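Local coordinates for major pilin protein fimA (Silicibacter pomeroyi, PDB 2IMH) that is of unknown function but belongs to the DUF1028 family, whose layered sandwich of helices and sheets is consistent with an Ntn-hydrolase-like fold, at residues 29-34 with 47-52; 69-74 with 84-89; 115-120 with 129-134. All coordinates share one frame; numbering follows the deposited sequence. Where two conformers were deposited one is given.

Contact 1: 29-34 with 47-52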
ATOM      1  N   GLY A  29       3.938   6.941   3.456  1.00 15.39           N
ATOM      2  CA  GLY A  29       4.099   5.545   3.918  1.00 16.47           C
ATOM      3  C   GLY A  29       3.789   5.387   5.406  1.00 17.62           C
ATOM      4  O   GLY A  29       3.180   4.402   5.817  1.00 18.87           O
ATOM      5  N   GLY A  30       4.213   6.362   6.203  1.00 17.18           N
ATOM      6  CA  GLY A  30       4.001   6.359   7.640  1.00 17.99           C
ATOM      7  C   GLY A  30       2.548   6.547   8.016  1.00 17.58           C
ATOM      8  O   GLY A  30       2.048   5.914   8.954  1.00 17.89           O
ATOM      9  N   TRP A  31       1.854   7.399   7.270  1.00 16.22           N
ATOM     10  CA  TRP A  31       0.465   7.720   7.595  1.00 16.11           C
ATOM     11  C   TRP A  31      -0.474   6.616   7.159  1.00 15.76           C
ATOM     12  O   TRP A  31      -1.371   6.207   7.912  1.00 15.13           O
ATOM     13  CB  TRP A  31       0.036   9.039   6.945  1.00 16.69           C
ATOM     14  CG  TRP A  31       0.588  10.260   7.659  1.00 16.92           C
ATOM     15  CD1 TRP A  31       1.553  11.116   7.205  1.00 17.08           C
ATOM     16  CD2 TRP A  31       0.188  10.750   8.944  1.00 17.49           C
ATOM     17  NE1 TRP A  31       1.786  12.117   8.144  1.00 16.34           N
ATOM     18  CE2 TRP A  31       0.963  11.905   9.217  1.00 16.74           C
ATOM     19  CE3 TRP A  31      -0.763  10.331   9.891  1.00 16.60           C
ATOM     20  CZ2 TRP A  31       0.827  12.648  10.411  1.00 17.05           C
ATOM     21  CZ3 TRP A  31      -0.890  11.063  11.088  1.00 17.90           C
ATOM     22  CH2 TRP A  31      -0.099  12.207  11.334  1.00 16.48           C
ATOM     23  N   VAL A  32      -0.268   6.134   5.935  1.00 15.13           N
ATOM     24  CA  VAL A  32      -1.352   5.482   5.199  1.00 15.17           C
ATOM     25  C   VAL A  32      -1.303   3.960   5.173  1.00 15.58           C
ATOM     26  O   VAL A  32      -2.337   3.301   5.371  1.00 15.37           O
ATOM     27  CB  VAL A  32      -1.419   5.997   3.753  1.00 15.03           C
ATOM     28  CG1 VAL A  32      -2.440   5.204   2.964  1.00 15.07           C
ATOM     29  CG2 VAL A  32      -1.787   7.481   3.745  1.00 14.26           C
ATOM     30  N   LEU A  33      -0.114   3.400   4.947  1.00 15.29           N
ATOM     31  CA  LEU A  33      -0.059   1.994   4.552  1.00 15.61           C
ATOM     32  C   LEU A  33       0.298   1.089   5.706  1.00 15.69           C
ATOM     33  O   LEU A  33       1.315   1.300   6.350  1.00 15.79           O
ATOM     34  CB  LEU A  33       0.947   1.792   3.416  1.00 16.38           C
ATOM     35  CG  LEU A  33       0.621   2.388   2.040  1.00 15.40           C
ATOM     36  CD1 LEU A  33       1.855   2.233   1.125  1.00 17.05           C
ATOM     37  CD2 LEU A  33      -0.632   1.746   1.399  1.00 15.79           C
ATOM     38  N   ARG A  34      -0.552   0.082   5.939  1.00 15.01           N
ATOM     39  CA  ARG A  34      -0.304  -0.969   6.939  1.00 14.99           C
ATOM     40  C   ARG A  34      -0.723  -2.331   6.400  1.00 14.56           C
ATOM     41  O   ARG A  34      -1.562  -2.419   5.506  1.00 13.79           O
ATOM     42  CB  ARG A  34      -1.056  -0.684   8.240  1.00 14.87           C
ATOM     43  CG  ARG A  34      -0.546   0.513   8.999  1.00 16.96           C
ATOM     44  CD  ARG A  34      -1.544   0.986  10.036  1.00 17.90           C
ATOM     45  NE  ARG A  34      -1.088   2.282  10.521  1.00 16.75           N
ATOM     46  CZ  ARG A  34      -1.323   3.441   9.910  1.00 18.13           C
ATOM     47  NH1 ARG A  34      -2.095   3.496   8.814  1.00 13.95           N
ATOM     48  NH2 ARG A  34      -0.816   4.560  10.439  1.00 18.14           N
ATOM     49  N   ALA A  47      -8.684  13.759   5.139  1.00 17.83           N
ATOM     50  CA  ALA A  47      -8.365  15.112   5.586  1.00 18.30           C
ATOM     51  C   ALA A  47      -7.705  15.134   6.950  1.00 18.63           C
ATOM     52  O   ALA A  47      -6.753  15.909   7.177  1.00 18.59           O
ATOM     53  CB  ALA A  47      -9.631  15.983   5.574  1.00 17.19           C
ATOM     54  N   ALA A  48      -8.220  14.282   7.843  1.00 17.86           N
ATOM     55  CA  ALA A  48      -7.709  14.130   9.192  1.00 17.92           C
ATOM     56  C   ALA A  48      -7.560  12.623   9.418  1.00 17.76           C
ATOM     57  O   ALA A  48      -8.426  11.978  10.024  1.00 17.79           O
ATOM     58  CB  ALA A  48      -8.677  14.736  10.194  1.00 18.07           C
ATOM     59  N   PRO A  49      -6.454  12.057   8.922  1.00 17.81           N
ATOM     60  CA  PRO A  49      -6.288  10.597   8.935  1.00 17.53           C
ATOM     61  C   PRO A  49      -6.150  10.034  10.351  1.00 17.45           C
ATOM     62  O   PRO A  49      -5.541  10.664  11.220  1.00 17.18           O
ATOM     63  CB  PRO A  49      -4.988  10.392   8.149  1.00 17.83           C
ATOM     64  CG  PRO A  49      -4.219  11.673   8.345  1.00 18.19           C
ATOM     65  CD  PRO A  49      -5.298  12.738   8.312  1.00 17.66           C
ATOM     66  N   SER A  50      -6.716   8.848  10.569  1.00 16.95           N
ATOM     67  CA  SER A  50      -6.626   8.167  11.842  1.00 17.32           C
ATOM     68  C   SER A  50      -5.669   6.989  11.744  1.00 17.25           C
ATOM     69  O   SER A  50      -5.979   5.998  11.063  1.00 17.32           O
ATOM     70  CB  SER A  50      -8.001   7.627  12.254  1.00 17.42           C
ATOM     71  OG  SER A  50      -7.915   6.773  13.394  1.00 16.71           O
ATOM     72  N   THR A  51      -4.536   7.075  12.431  1.00 17.20           N
ATOM     73  CA  THR A  51      -3.649   5.906  12.518  1.00 16.91           C
ATOM     74  C   THR A  51      -4.393   4.720  13.149  1.00 17.51           C
ATOM     75  O   THR A  51      -4.206   3.565  12.758  1.00 17.54           O
ATOM     76  CB  THR A  51      -2.387   6.211  13.332  1.00 17.24           C
ATOM     77  OG1 THR A  51      -2.762   6.695  14.624  1.00 17.97           O
ATOM     78  CG2 THR A  51      -1.544   7.271  12.618  1.00 17.02           C
ATOM     79  N   PHE A  52      -5.276   5.008  14.101  1.00 16.79           N
ATOM     80  CA  PHE A  52      -6.073   3.960  14.739  1.00 16.99           C
ATOM     81  C   PHE A  52      -6.886   3.148  13.749  1.00 17.01           C
ATOM     82  O   PHE A  52      -6.908   1.910  13.820  1.00 16.81           O
ATOM     83  CB  PHE A  52      -6.947   4.578  15.819  1.00 17.33           C
ATOM     84  CG  PHE A  52      -6.148   5.419  16.773  1.00 18.82           C
ATOM     85  CD1 PHE A  52      -5.369   4.812  17.752  1.00 20.26           C
ATOM     86  CD2 PHE A  52      -6.096   6.806  16.622  1.00 17.67           C
ATOM     87  CE1 PHE A  52      -4.588   5.582  18.625  1.00 18.94           C
ATOM     88  CE2 PHE A  52      -5.305   7.586  17.481  1.00 19.05           C
ATOM     89  CZ  PHE A  52      -4.562   6.973  18.484  1.00 19.54           C
TER

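Contact 2: 69-74 with 84-89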
ATOM      1  N   ASP A  69     -17.713  -5.064   6.575  1.00 20.15           N
ATOM      2  CA  ASP A  69     -18.047  -4.985   8.000  1.00 20.27           C
ATOM      3  C   ASP A  69     -16.915  -4.454   8.874  1.00 19.77           C
ATOM      4  O   ASP A  69     -17.150  -3.663   9.788  1.00 19.42           O
ATOM      5  CB  ASP A  69     -18.510  -6.348   8.498  1.00 21.23           C
ATOM      6  CG  ASP A  69     -19.796  -6.788   7.833  1.00 24.10           C
ATOM      7  OD1 ASP A  69     -20.641  -5.910   7.505  1.00 27.55           O
ATOM      8  OD2 ASP A  69     -19.959  -7.998   7.629  1.00 27.57           O
ATOM      9  N   ALA A  70     -15.691  -4.889   8.599  1.00 19.09           N
ATOM     10  CA  ALA A  70     -14.513  -4.369   9.292  1.00 19.21           C
ATOM     11  C   ALA A  70     -14.421  -2.836   9.143  1.00 19.30           C
ATOM     12  O   ALA A  70     -14.246  -2.110  10.124  1.00 18.87           O
ATOM     13  CB  ALA A  70     -13.263  -5.038   8.737  1.00 19.12           C
ATOM     14  N   VAL A  71     -14.548  -2.346   7.916  1.00 20.26           N
ATOM     15  CA  VAL A  71     -14.481  -0.912   7.665  1.00 20.54           C
ATOM     16  C   VAL A  71     -15.655  -0.209   8.362  1.00 22.35           C
ATOM     17  O   VAL A  71     -15.470   0.817   9.019  1.00 22.20           O
ATOM     18  CB  VAL A  71     -14.443  -0.601   6.150  1.00 20.60           C
ATOM     19  CG1 VAL A  71     -14.576   0.885   5.905  1.00 20.47           C
ATOM     20  CG2 VAL A  71     -13.126  -1.130   5.543  1.00 19.16           C
ATOM     21  N   ASN A  72     -16.854  -0.776   8.237  1.00 23.14           N
ATOM     22  CA  ASN A  72     -18.021  -0.154   8.863  1.00 24.91           C
ATOM     23  C   ASN A  72     -17.920  -0.116  10.393  1.00 24.80           C
ATOM     24  O   ASN A  72     -18.269   0.903  10.994  1.00 25.69           O
ATOM     25  CB  ASN A  72     -19.329  -0.794   8.361  1.00 25.77           C
ATOM     26  CG  ASN A  72     -19.625  -0.469   6.893  1.00 28.58           C
ATOM     27  OD1 ASN A  72     -18.975   0.381   6.277  1.00 32.94           O
ATOM     28  ND2 ASN A  72     -20.614  -1.158   6.321  1.00 31.87           N
ATOM     29  N   HIS A  73     -17.427  -1.191  11.017  1.00 24.67           N
ATOM     30  CA  HIS A  73     -17.232  -1.265  12.479  0.50 25.21           C
ATOM     31  C   HIS A  73     -16.295  -0.176  12.979  1.00 25.08           C
ATOM     32  O   HIS A  73     -16.523   0.455  14.017  1.00 25.64           O
ATOM     33  CB  HIS A  73     -16.600  -2.603  12.893  0.50 25.47           C
ATOM     34  CG  HIS A  73     -17.450  -3.809  12.634  0.50 26.96           C
ATOM     35  ND1 HIS A  73     -16.910  -5.062  12.432  0.50 27.78           N
ATOM     36  CD2 HIS A  73     -18.793  -3.959  12.547  0.50 27.83           C
ATOM     37  CE1 HIS A  73     -17.884  -5.932  12.234  0.50 28.17           C
ATOM     38  NE2 HIS A  73     -19.036  -5.289  12.300  0.50 28.78           N
ATOM     39  N   VAL A  74     -15.199  -0.001  12.257  1.00 24.19           N
ATOM     40  CA  VAL A  74     -14.193   0.961  12.649  1.00 23.54           C
ATOM     41  C   VAL A  74     -14.699   2.392  12.475  1.00 23.17           C
ATOM     42  O   VAL A  74     -14.550   3.212  13.377  1.00 23.22           O
ATOM     43  CB  VAL A  74     -12.896   0.728  11.852  1.00 23.97           C
ATOM     44  CG1 VAL A  74     -11.946   1.891  12.005  1.00 25.16           C
ATOM     45  CG2 VAL A  74     -12.271  -0.558  12.308  1.00 23.28           C
ATOM     46  N   ARG A  84     -12.325  11.585   7.234  1.00 18.31           N
ATOM     47  CA  ARG A  84     -11.287  10.596   6.896  1.00 16.93           C
ATOM     48  C   ARG A  84     -11.794   9.525   5.947  1.00 17.26           C
ATOM     49  O   ARG A  84     -12.976   9.518   5.575  1.00 16.65           O
ATOM     50  CB  ARG A  84     -10.604  10.012   8.149  1.00 17.22           C
ATOM     51  CG  ARG A  84     -11.319  10.292   9.487  1.00 15.87           C
ATOM     52  CD  ARG A  84     -10.595   9.655  10.668  1.00 17.20           C
ATOM     53  NE  ARG A  84     -11.234  10.008  11.941  1.00 19.04           N
ATOM     54  CZ  ARG A  84     -11.090  11.188  12.548  1.00 18.75           C
ATOM     55  NH1 ARG A  84     -10.312  12.134  12.017  1.00 16.62           N
ATOM     56  NH2 ARG A  84     -11.718  11.416  13.688  1.00 17.01           N
ATOM     57  N   GLN A  85     -10.888   8.638   5.541  1.00 16.67           N
ATOM     58  CA  GLN A  85     -11.140   7.722   4.448  1.00 16.35           C
ATOM     59  C   GLN A  85     -10.348   6.444   4.751  1.00 16.15           C
ATOM     60  O   GLN A  85      -9.220   6.525   5.225  1.00 16.80           O
ATOM     61  CB  GLN A  85     -10.654   8.343   3.137  1.00 16.16           C
ATOM     62  CG  GLN A  85     -10.853   7.463   1.915  1.00 16.05           C
ATOM     63  CD  GLN A  85     -10.500   8.169   0.617  1.00 15.77           C
ATOM     64  OE1 GLN A  85      -9.455   8.807   0.501  1.00 15.58           O
ATOM     65  NE2 GLN A  85     -11.376   8.035  -0.379  1.00 15.67           N
ATOM     66  N   LEU A  86     -10.959   5.292   4.508  1.00 16.39           N
ATOM     67  CA  LEU A  86     -10.364   4.014   4.888  1.00 15.54           C
ATOM     68  C   LEU A  86     -10.639   2.947   3.843  1.00 16.03           C
ATOM     69  O   LEU A  86     -11.753   2.837   3.325  1.00 15.89           O
ATOM     70  CB  LEU A  86     -10.943   3.549   6.241  1.00 15.16           C
ATOM     71  CG  LEU A  86     -10.370   2.237   6.812  1.00 14.77           C
ATOM     72  CD1 LEU A  86      -8.875   2.400   7.114  1.00 15.74           C
ATOM     73  CD2 LEU A  86     -11.133   1.790   8.064  1.00 15.94           C
ATOM     74  N   ALA A  87      -9.617   2.161   3.530  1.00 14.68           N
ATOM     75  CA  ALA A  87      -9.787   1.055   2.604  1.00 14.91           C
ATOM     76  C   ALA A  87      -9.098  -0.143   3.224  1.00 14.79           C
ATOM     77  O   ALA A  87      -8.077  -0.006   3.915  1.00 14.87           O
ATOM     78  CB  ALA A  87      -9.161   1.374   1.267  1.00 14.89           C
ATOM     79  N   ALA A  88      -9.664  -1.317   3.016  1.00 15.20           N
ATOM     80  CA  ALA A  88      -9.095  -2.522   3.617  1.00 14.83           C
ATOM     81  C   ALA A  88      -9.323  -3.682   2.693  1.00 15.68           C
ATOM     82  O   ALA A  88     -10.364  -3.758   2.036  1.00 15.98           O
ATOM     83  CB  ALA A  88      -9.743  -2.820   4.967  1.00 15.55           C
HETATM   84  N   MSE A  89      -8.378  -4.617   2.677  1.00 15.73           N
HETATM   85  CA  MSE A  89      -8.480  -5.761   1.791  1.00 16.77           C
HETATM   86  C   MSE A  89      -8.054  -6.999   2.561  1.00 15.31           C
HETATM   87  O   MSE A  89      -7.089  -6.941   3.312  1.00 15.35           O
HETATM   88  CB  MSE A  89      -7.552  -5.569   0.570  1.00 16.84           C
HETATM   89  CG  MSE A  89      -7.597  -6.718  -0.413  1.00 18.53           C
HETATM   90 SE   MSE A  89      -5.954  -6.812  -1.481  1.00 24.16          SE
HETATM   91  CE  MSE A  89      -4.733  -7.438  -0.089  1.00 17.44           C
TER

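Contact 3: 115-120 with 129-134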
ATOM      1  N   GLY A 115      -8.108  -6.184  -5.499  1.00 17.46           N
ATOM      2  CA  GLY A 115      -7.720  -4.990  -4.758  1.00 16.66           C
ATOM      3  C   GLY A 115      -8.677  -3.818  -4.772  1.00 16.33           C
ATOM      4  O   GLY A 115      -9.845  -3.962  -5.139  1.00 15.36           O
ATOM      5  N   ILE A 116      -8.163  -2.657  -4.376  1.00 15.94           N
ATOM      6  CA  ILE A 116      -8.995  -1.457  -4.213  1.00 15.72           C
ATOM      7  C   ILE A 116      -8.109  -0.218  -4.310  1.00 16.24           C
ATOM      8  O   ILE A 116      -7.024  -0.170  -3.730  1.00 15.56           O
ATOM      9  CB  ILE A 116      -9.816  -1.489  -2.881  1.00 16.17           C
ATOM     10  CG1 ILE A 116     -10.803  -0.314  -2.792  1.00 15.75           C
ATOM     11  CG2 ILE A 116      -8.896  -1.507  -1.639  1.00 15.36           C
ATOM     12  CD1 ILE A 116     -11.810  -0.482  -1.664  1.00 15.41           C
ATOM     13  N   ALA A 117      -8.580   0.761  -5.072  1.00 15.88           N
ATOM     14  CA  ALA A 117      -7.918   2.047  -5.193  1.00 16.69           C
ATOM     15  C   ALA A 117      -8.811   3.065  -4.480  1.00 16.19           C
ATOM     16  O   ALA A 117     -10.034   2.969  -4.572  1.00 16.54           O
ATOM     17  CB  ALA A 117      -7.805   2.408  -6.650  1.00 16.59           C
ATOM     18  N   SER A 118      -8.211   4.020  -3.759  1.00 15.80           N
ATOM     19  CA  SER A 118      -8.999   5.102  -3.128  1.00 16.43           C
ATOM     20  C   SER A 118      -8.210   6.392  -3.089  1.00 16.15           C
ATOM     21  O   SER A 118      -6.985   6.382  -3.120  1.00 16.76           O
ATOM     22  CB  SER A 118      -9.465   4.713  -1.722  1.00 16.22           C
ATOM     23  OG  SER A 118      -8.367   4.428  -0.858  1.00 15.73           O
ATOM     24  N   GLY A 119      -8.899   7.521  -3.022  1.00 17.15           N
ATOM     25  CA  GLY A 119      -8.170   8.772  -2.973  1.00 17.08           C
ATOM     26  C   GLY A 119      -9.074   9.935  -2.666  1.00 17.73           C
ATOM     27  O   GLY A 119     -10.297   9.780  -2.615  1.00 16.82           O
ATOM     28  N   ASN A 120      -8.461  11.097  -2.458  1.00 18.31           N
ATOM     29  CA  ASN A 120      -9.216  12.319  -2.218  1.00 19.16           C
ATOM     30  C   ASN A 120      -8.399  13.524  -2.679  1.00 20.05           C
ATOM     31  O   ASN A 120      -7.200  13.406  -2.970  1.00 19.13           O
ATOM     32  CB  ASN A 120      -9.648  12.453  -0.748  1.00 19.25           C
ATOM     33  CG  ASN A 120      -8.460  12.519   0.217  1.00 19.80           C
ATOM     34  OD1 ASN A 120      -7.979  13.604   0.548  1.00 21.83           O
ATOM     35  ND2 ASN A 120      -7.990  11.354   0.673  1.00 19.38           N
ATOM     36  N   GLY A 129      -9.722   5.561 -11.833  1.00 18.96           N
ATOM     37  CA  GLY A 129      -9.925   4.706 -12.999  1.00 19.23           C
ATOM     38  C   GLY A 129      -8.603   4.387 -13.686  1.00 18.71           C
ATOM     39  O   GLY A 129      -8.335   3.220 -14.001  1.00 19.70           O
ATOM     40  N   ALA A 130      -7.774   5.412 -13.908  1.00 19.07           N
ATOM     41  CA  ALA A 130      -6.486   5.225 -14.597  1.00 18.55           C
ATOM     42  C   ALA A 130      -5.554   4.373 -13.744  1.00 18.61           C
ATOM     43  O   ALA A 130      -4.853   3.491 -14.258  1.00 18.10           O
ATOM     44  CB  ALA A 130      -5.820   6.567 -14.921  1.00 19.57           C
HETATM   45  N   MSE A 131      -5.560   4.633 -12.438  1.00 18.27           N
HETATM   46  CA  MSE A 131      -4.777   3.840 -11.489  1.00 19.73           C
HETATM   47  C   MSE A 131      -5.132   2.352 -11.588  1.00 19.20           C
HETATM   48  O   MSE A 131      -4.262   1.487 -11.684  1.00 18.80           O
HETATM   49  CB  MSE A 131      -5.068   4.339 -10.073  1.00 19.52           C
HETATM   50  CG  MSE A 131      -4.188   3.724  -9.026  1.00 20.13           C
HETATM   51 SE   MSE A 131      -4.572   4.536  -7.315  1.00 24.66          SE
HETATM   52  CE  MSE A 131      -2.729   4.501  -6.651  1.00 20.26           C
ATOM     53  N   THR A 132      -6.431   2.066 -11.548  1.00 18.56           N
ATOM     54  CA  THR A 132      -6.931   0.682 -11.585  1.00 19.08           C
ATOM     55  C   THR A 132      -6.593   0.010 -12.919  1.00 19.14           C
ATOM     56  O   THR A 132      -6.029  -1.097 -12.967  1.00 18.91           O
ATOM     57  CB  THR A 132      -8.458   0.688 -11.382  1.00 19.70           C
ATOM     58  OG1 THR A 132      -8.773   1.233 -10.092  1.00 18.20           O
ATOM     59  CG2 THR A 132      -9.023  -0.717 -11.488  1.00 19.86           C
ATOM     60  N   GLU A 133      -6.941   0.679 -14.013  1.00 19.51           N
ATOM     61  CA  GLU A 133      -6.625   0.165 -15.349  1.00 20.87           C
ATOM     62  C   GLU A 133      -5.138  -0.179 -15.474  1.00 20.27           C
ATOM     63  O   GLU A 133      -4.789  -1.240 -15.980  1.00 21.00           O
ATOM     64  CB  GLU A 133      -7.014   1.191 -16.420  1.00 20.52           C
ATOM     65  CG  GLU A 133      -6.663   0.778 -17.855  1.00 22.85           C
ATOM     66  CD  GLU A 133      -6.901   1.883 -18.891  1.00 25.38           C
ATOM     67  OE1 GLU A 133      -7.271   3.022 -18.519  1.00 32.72           O
ATOM     68  OE2 GLU A 133      -6.714   1.610 -20.101  1.00 31.79           O
ATOM     69  N   ALA A 134      -4.265   0.722 -15.020  1.00 19.60           N
ATOM     70  CA  ALA A 134      -2.817   0.479 -15.088  1.00 19.76           C
ATOM     71  C   ALA A 134      -2.405  -0.758 -14.294  1.00 19.80           C
ATOM     72  O   ALA A 134      -1.631  -1.580 -14.794  1.00 20.42           O
ATOM     73  CB  ALA A 134      -2.033   1.695 -14.643  1.00 20.10           C
TER

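Contact 1: 29-34 with 47-52
The backbone oxygen W31 O is gripped by two nitrogens of R34, which sits three residues further on. NH1 donates to W31 O at 2.9 Å. NH2 donates to the same W31 O at 3.1 Å, with an N-H...O angle of 137°. Both nitrogens arrive from one face of the carbonyl plane, above it. This end-on grip lies where the short helix 28-32 passes into strand 33-36, an outermost strand of the four-stranded antiparallel sheet in this alpha-beta-beta-alpha sandwich. The other segment is the loop after strand 40-45 and the first residues of helix 51-62.

The chain of R34 runs out straight from CG to NE. A turn about the last bond (chi4 83°) then swings the guanidinium toward W31 O. One face of the guanidinium lies against the start of the helix: T51 O stands about 4.0 Å above its plane, over the centre. The methyl T51 CG2 comes within 3.6 Å of R34 NH2. The arginine chain also touches E55 and L58, so it packs against the first turns of helix 51-62. A leucine here has no guanidinium, so W31 O would probably be left without its two side-chain donors, and T51 O without its flat, charged neighbour.

The indole of W31 is mostly at the surface. Its six-membered ring reaches back to the turn, where CE3 meets P49 CG at 4.0 Å. Both P49 and T51 approach the ring obliquely. S50 points away and caps the helix through its OG, which bonds to W53 N. The T51 rotamer (chi1 56°) places CG2 beside the backbone N, and from there the methyl lies 4.1 Å from W31 CZ3.

Contact 2: 69-74 with 84-89
V71 CG2 and A88 CB meet at 3.8 Å, the closest approach of this contact. The other branch of V71 goes to the next residue of the strand that faces the helix: V71 CG1 touches L86 CD2 at 4.2 Å. The valine therefore straddles L86 and A88, with chi1 at 172° setting one methyl on each. The V71 and L86 side chains lie alongside, pointing opposite ways. V74 lies one turn further along the helix and comes in roughly perpendicular to L86. Its CG1 reaches L86 CD2 at 4.0 Å, so this single leucine methyl is touched by both valines. All four residues are buried and all contacts are apolar.

Helix 67-76 lies here on the outer face of the four-stranded sheet, as expected for an outer helical layer of an alpha-beta-beta-alpha sandwich. Helix and strand run roughly antiparallel, with 149° between their directions and 8.7 Å between the segment axes. L86 and A88 face the helix. A87 points the other way, to I116 and S118 of the second sheet.

The packing is looser toward A70. Its CB points at the strand but stays 5.6 Å from A88 CB. A70 instead touches H60 and S65. V74 also has W53 and H60 beside it, and V71 touches F98 of strand 95-99. On the solvent side N72 and H73 are exposed and take no part in the packing against the strand. The backbone there is held by the regular helix bond from H73 N to D69 O, 2.8 Å long.

Contact 3: 115-120 with 129-134
A117 is the residue of strand 115-120 that carries the packing on helix 126-137. Just before it, I116 turns its side chain away from the helix, toward L8, T111 and A87.

A117 then points at the helix and puts its one methyl between two side chains. A117 CB lies 3.9 Å from the selenium of M131, a selenomethionine. It lies 3.8 Å from T132 OG1. The M131 chain is extended through its first two torsions (chi1 -172°, chi2 176°), which carries SE from the helix across to the strand. The same side chain touches F5 and I7 of the next strand. It also touches A149, L150 and A153 of helix 142-155, so it fills the space where two helices meet the sheet. T132 OG1 merely packs on the methyl; its hydrogen bond goes to L128 O, one turn back in its own helix. T132 also touches V110 and F112.

S118 points away again, toward S109 and A87. G119 follows on the helix side but has no side chain to offer. Its oxygen, G119 O, takes a hydrogen bond from Q85 NE2 of the other sheet. N120 ends the strand, and its ND2 donates to Q85 OE1.

The strand thus packs on both faces. A117 meets helix 126-137, while I116 and S118 meet the second sheet. This alternation is what is expected of an inner strand layer in an alpha-beta-beta-alpha sandwich, the architecture of the Ntn hydrolases.

Overall arrangement
The contacts come one after another along the chain, without overlap. Contacts 1 and 2 both involve the four-stranded sheet, and their centres are about 12 Å apart. They meet where A48 O bonds to R84 NH1. Helices 51-62 and 67-76, successive in the chain, both reach this sheet. Contact 3 belongs to the six-stranded sheet, with its centre about 17 Å from that of contact 2. The two sheets are joined by Q85 with G119 and N120, and by A87 on S118. The centres of contacts 1 and 3 are about 18 Å apart, and the two do not touch. Together contacts 2 and 3 sample all four layers: helix, sheet, sheet and helix.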